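Computational Design of Enzyme (Synthetic construct, PDB 3TP4) is of unknown natural function; it appears to be a computational design meant to place an activated serine catalytic triad in a glycosyl hydrolase family 26-like barrel. Local coordinates at residues I8-A11 against D12-A15; F34-H37 against G38-S41. One frame throughout, in Å; residues are numbered along the deposited sequence.

Contact 1 (I8-A11 against D12-A15); sequences IVDA and DATA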
ATOM      1  N   ILE A   8      12.169  -6.872   6.761  1.00 27.53           N
ATOM      2  CA  ILE A   8      10.739  -6.981   6.525  1.00 29.65           C
ATOM      3  C   ILE A   8      10.020  -6.271   7.657  1.00 29.69           C
ATOM      4  O   ILE A   8      10.418  -6.381   8.814  1.00 30.22           O
ATOM      5  CB  ILE A   8      10.285  -8.452   6.436  1.00 28.74           C
ATOM      6  CG1 ILE A   8       8.762  -8.547   6.361  1.00 25.25           C
ATOM      7  CG2 ILE A   8      10.805  -9.248   7.622  1.00 33.77           C
ATOM      8  CD1 ILE A   8       8.233  -9.961   5.969  1.00 24.24           C
ATOM      9  N   VAL A   9       8.972  -5.528   7.320  1.00 25.87           N
ATOM     10  CA  VAL A   9       8.270  -4.707   8.305  1.00 24.39           C
ATOM     11  C   VAL A   9       7.785  -5.521   9.500  1.00 30.78           C
ATOM     12  O   VAL A   9       7.933  -5.106  10.654  1.00 27.77           O
ATOM     13  CB  VAL A   9       7.119  -3.931   7.635  1.00 25.55           C
ATOM     14  CG1 VAL A   9       6.160  -3.373   8.673  1.00 23.96           C
ATOM     15  CG2 VAL A   9       7.710  -2.793   6.777  1.00 23.72           C
ATOM     16  N   ASP A  10       7.207  -6.683   9.221  1.00 27.69           N
ATOM     17  CA  ASP A  10       6.759  -7.572  10.278  1.00 28.30           C
ATOM     18  C   ASP A  10       7.788  -8.678  10.503  1.00 35.38           C
ATOM     19  O   ASP A  10       7.814  -9.677   9.771  1.00 30.94           O
ATOM     20  CB  ASP A  10       5.389  -8.155   9.933  1.00 31.09           C
ATOM     21  CG  ASP A  10       4.960  -9.249  10.891  1.00 35.60           C
ATOM     22  OD1 ASP A  10       5.503  -9.316  12.019  1.00 35.92           O
ATOM     23  OD2 ASP A  10       4.085 -10.049  10.510  1.00 35.77           O
ATOM     24  N   ALA A  11       8.639  -8.489  11.514  1.00 30.60           N
ATOM     25  CA  ALA A  11       9.712  -9.448  11.793  1.00 37.42           C
ATOM     26  C   ALA A  11       9.169 -10.818  12.189  1.00 37.69           C
ATOM     27  O   ALA A  11       9.909 -11.805  12.175  1.00 39.52           O
ATOM     28  CB  ALA A  11      10.660  -8.916  12.871  1.00 36.72           C
ATOM     29  N   ASP A  12       7.887 -10.869  12.540  1.00 35.77           N
ATOM     30  CA  ASP A  12       7.226 -12.118  12.918  1.00 33.35           C
ATOM     31  C   ASP A  12       6.324 -12.687  11.814  1.00 36.42           C
ATOM     32  O   ASP A  12       5.499 -13.562  12.081  1.00 30.78           O
ATOM     33  CB  ASP A  12       6.375 -11.914  14.177  1.00 39.80           C
ATOM     34  CG  ASP A  12       7.213 -11.681  15.429  1.00 49.99           C
ATOM     35  OD1 ASP A  12       8.302 -12.279  15.553  1.00 54.99           O
ATOM     36  OD2 ASP A  12       6.774 -10.898  16.291  1.00 55.13           O
ATOM     37  N   ALA A  13       6.461 -12.184  10.592  1.00 31.88           N
ATOM     38  CA  ALA A  13       5.637 -12.650   9.475  1.00 34.16           C
ATOM     39  C   ALA A  13       5.887 -14.126   9.194  1.00 34.98           C
ATOM     40  O   ALA A  13       6.974 -14.647   9.438  1.00 34.45           O
ATOM     41  CB  ALA A  13       5.911 -11.830   8.210  1.00 30.03           C
ATOM     42  N   THR A  14       4.873 -14.788   8.662  1.00 34.99           N
ATOM     43  CA  THR A  14       4.979 -16.206   8.343  1.00 37.69           C
ATOM     44  C   THR A  14       6.083 -16.499   7.326  1.00 41.96           C
ATOM     45  O   THR A  14       6.579 -15.603   6.633  1.00 37.02           O
ATOM     46  CB  THR A  14       3.645 -16.749   7.809  1.00 34.80           C
ATOM     47  OG1 THR A  14       3.394 -16.224   6.498  1.00 36.68           O
ATOM     48  CG2 THR A  14       2.505 -16.349   8.734  1.00 33.89           C
ATOM     49  N   ALA A  15       6.462 -17.770   7.253  1.00 37.00           N
ATOM     50  CA  ALA A  15       7.497 -18.236   6.352  1.00 35.31           C
ATOM     51  C   ALA A  15       7.145 -17.871   4.909  1.00 27.45           C
ATOM     52  O   ALA A  15       7.985 -17.385   4.154  1.00 33.87           O
ATOM     53  CB  ALA A  15       7.655 -19.764   6.489  1.00 35.41           C
TER
HETATM   54  O   HOH W   1       5.775  -8.482  14.670  1.00 34.18           O
HETATM   55  O   HOH W   2       9.932 -14.340  11.144  1.00 42.25           O
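Asp-10 and Ala-13 close a tight turn: the amide N of Ala-13 donates to the carbonyl O of Asp-10 over 3.0 Å. The carboxylate of Asp-10 reinforces it. With CG anti to the backbone N (chi1 171°), the side chain folds back beside its own carbonyl carbon and over the turn, and OD1 accepts from the amide N of Asp-12 at 2.9 Å, met from above the carboxylate plane with an N-H...O angle of 140°, so the bond is bent. The short aspartate reaches the amide two residues on, which suits it to the first place of this type I beta turn. The turn lies in the loop joining strand 4-6 to helix 15-27, and Thr-14 follows it as the N-cap residue of that helix. Packing is tight on the buried flank, where Ala-13 CB lies 3.4 Å from OD2 of Asp-10 and 3.7 Å from CD1 of Ile-8; a methyl fits between carboxylate and isoleucine tip, and Ile-8 continues onto Leu-21 of the helix. The other flank is wetter. Asp-12 is exposed; its OD2 lies 4.7 Å from Asp-10 OD1, and one water donates to both of these oxygens, which would probably ease the like-charge proximity.

Contact 2 (F34-H37 against G38-S41); sequences FGHH and GTTS
Residues 34-37, the end of strand 32-37, run into the loop 38-41, and the chain changes course at Gly-38, whose positive phi (55°) favours glycine; a side chain there would also clash with Ser-41 OG. Beyond it the amide N of Ser-41 bonds back to the carbonyl O of Gly-38 at 3.2 Å. The bend brings Thr-39 beside His-36: ND1 of the imidazole and OG1 of the threonine share a hydrogen bond of 2.8 Å, with OG1 at the ring edge, in its plane. Histidine suits this place because ND1 can pair with a hydroxyl whichever of the two supplies the proton. Thr-39 OG1 stands anti to its own backbone N (chi1 -165°), which turns the hydroxyl to the ring, and it also bonds Ser-54 OG. A water accepts from Thr-39 N at 2.8 Å and donates weakly to His-36 O, a second link across the bend. Replacing His-36 with an alanine would probably leave the Thr-39 hydroxyl without its ring partner. His-37, the next residue, sends its ring elsewhere: NE2 bonds Ser-70 OG and ND1 bonds Glu-320 OE2. This relay geometry is consistent with a designed Ser-His-Glu catalytic triad, set at the C-terminal ends of barrel strands, where TIM-barrel enzymes carry their active sites.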
ATOM      1  N   PHE A  34       2.550  -9.123 -14.328  1.00 24.54           N
ATOM      2  CA  PHE A  34       1.380  -8.348 -14.716  1.00 26.02           C
ATOM      3  C   PHE A  34       0.238  -8.571 -13.726  1.00 24.63           C
ATOM      4  O   PHE A  34      -0.104  -9.709 -13.406  1.00 24.44           O
ATOM      5  CB  PHE A  34       0.891  -8.714 -16.123  1.00 22.60           C
ATOM      6  CG  PHE A  34      -0.432  -8.092 -16.457  1.00 22.73           C
ATOM      7  CD1 PHE A  34      -0.520  -6.726 -16.695  1.00 21.18           C
ATOM      8  CD2 PHE A  34      -1.596  -8.860 -16.476  1.00 24.65           C
ATOM      9  CE1 PHE A  34      -1.744  -6.140 -16.992  1.00 18.96           C
ATOM     10  CE2 PHE A  34      -2.827  -8.288 -16.770  1.00 22.71           C
ATOM     11  CZ  PHE A  34      -2.906  -6.938 -17.036  1.00 23.80           C
ATOM     12  N   GLY A  35      -0.347  -7.480 -13.253  1.00 22.84           N
ATOM     13  CA  GLY A  35      -1.467  -7.554 -12.325  1.00 23.57           C
ATOM     14  C   GLY A  35      -2.727  -6.912 -12.876  1.00 24.51           C
ATOM     15  O   GLY A  35      -2.670  -6.020 -13.731  1.00 23.16           O
ATOM     16  N   HIS A  36      -3.874  -7.376 -12.390  1.00 24.68           N
ATOM     17  CA  HIS A  36      -5.155  -6.842 -12.824  1.00 26.14           C
ATOM     18  C   HIS A  36      -6.104  -6.789 -11.636  1.00 25.46           C
ATOM     19  O   HIS A  36      -6.192  -7.742 -10.856  1.00 25.95           O
ATOM     20  CB  HIS A  36      -5.744  -7.709 -13.942  1.00 23.76           C
ATOM     21  CG  HIS A  36      -6.991  -7.149 -14.559  1.00 25.74           C
ATOM     22  ND1 HIS A  36      -8.051  -7.942 -14.940  1.00 24.19           N
ATOM     23  CD2 HIS A  36      -7.337  -5.878 -14.877  1.00 23.50           C
ATOM     24  CE1 HIS A  36      -9.003  -7.185 -15.455  1.00 24.02           C
ATOM     25  NE2 HIS A  36      -8.596  -5.929 -15.431  1.00 25.07           N
ATOM     26  N   HIS A  37      -6.797  -5.664 -11.508  1.00 25.40           N
ATOM     27  CA  HIS A  37      -7.691  -5.406 -10.376  1.00 28.00           C
ATOM     28  C   HIS A  37      -9.047  -6.083 -10.568  1.00 28.56           C
ATOM     29  O   HIS A  37      -9.670  -5.958 -11.632  1.00 28.09           O
ATOM     30  CB  HIS A  37      -7.874  -3.898 -10.198  1.00 29.39           C
ATOM     31  CG  HIS A  37      -8.240  -3.495  -8.803  1.00 29.68           C
ATOM     32  ND1 HIS A  37      -7.315  -3.410  -7.785  1.00 33.67           N
ATOM     33  CD2 HIS A  37      -9.433  -3.157  -8.257  1.00 30.62           C
ATOM     34  CE1 HIS A  37      -7.921  -3.038  -6.671  1.00 32.17           C
ATOM     35  NE2 HIS A  37      -9.207  -2.876  -6.930  1.00 32.73           N
ATOM     36  N   GLY A  38      -9.487  -6.807  -9.542  1.00 31.02           N
ATOM     37  CA  GLY A  38     -10.760  -7.510  -9.566  1.00 34.21           C
ATOM     38  C   GLY A  38     -10.845  -8.432 -10.763  1.00 30.23           C
ATOM     39  O   GLY A  38     -11.856  -8.470 -11.472  1.00 30.00           O
ATOM     40  N   THR A  39      -9.780  -9.188 -10.996  1.00 29.80           N
ATOM     41  CA  THR A  39      -9.619  -9.828 -12.294  1.00 29.54           C
ATOM     42  C   THR A  39     -10.580 -10.993 -12.494  1.00 29.10           C
ATOM     43  O   THR A  39     -10.966 -11.282 -13.622  1.00 29.68           O
ATOM     44  CB  THR A  39      -8.162 -10.258 -12.560  1.00 28.00           C
ATOM     45  OG1 THR A  39      -8.003 -10.542 -13.955  1.00 27.23           O
ATOM     46  CG2 THR A  39      -7.791 -11.490 -11.740  1.00 26.09           C
ATOM     47  N   THR A  40     -10.960 -11.650 -11.399  1.00 33.43           N
ATOM     48  CA  THR A  40     -11.925 -12.742 -11.452  1.00 33.41           C
ATOM     49  C   THR A  40     -13.297 -12.337 -10.911  1.00 36.19           C
ATOM     50  O   THR A  40     -14.170 -13.184 -10.740  1.00 38.03           O
ATOM     51  CB  THR A  40     -11.451 -14.003 -10.684  1.00 28.10           C
ATOM     52  OG1 THR A  40     -11.170 -13.669  -9.317  1.00 33.87           O
ATOM     53  CG2 THR A  40     -10.208 -14.616 -11.329  1.00 25.18           C
ATOM     54  N   SER A  41     -13.487 -11.045 -10.660  1.00 38.19           N
ATOM     55  CA  SER A  41     -14.725 -10.558 -10.057  1.00 41.91           C
ATOM     56  C   SER A  41     -15.489  -9.600 -10.973  1.00 39.74           C
ATOM     57  O   SER A  41     -16.702  -9.455 -10.851  1.00 39.70           O
ATOM     58  CB  SER A  41     -14.442  -9.902  -8.695  1.00 37.74           C
ATOM     59  OG  SER A  41     -13.473  -8.866  -8.808  1.00 31.43           O
TER
HETATM   60  O   HOH W   3      -8.125  -9.530  -8.705  1.00 28.01           O

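How the contacts relate
Contact 1 comes first along the chain, in the loop between strand 4-6 and helix 15-27; contact 2 follows after that helix, where strand 32-37 of the large parallel sheet gives way to the loop before helix 55-60. Both fall within the glycosyl hydrolase family 26 range, yet their centres lie about 26 Å apart and their nearest atoms about 21 Å, so they do not touch. Residues 8-15 lead into helix 15-27, packing near strand 213-217 and helix 190-207, whereas residues 34-41 occupy the C-terminal end of a sheet strand, beside the probable triad. Contact 1 thus belongs to the lead-in to helix 15-27, ahead of the first strand of the large parallel sheet, and contact 2 to the presumed working end.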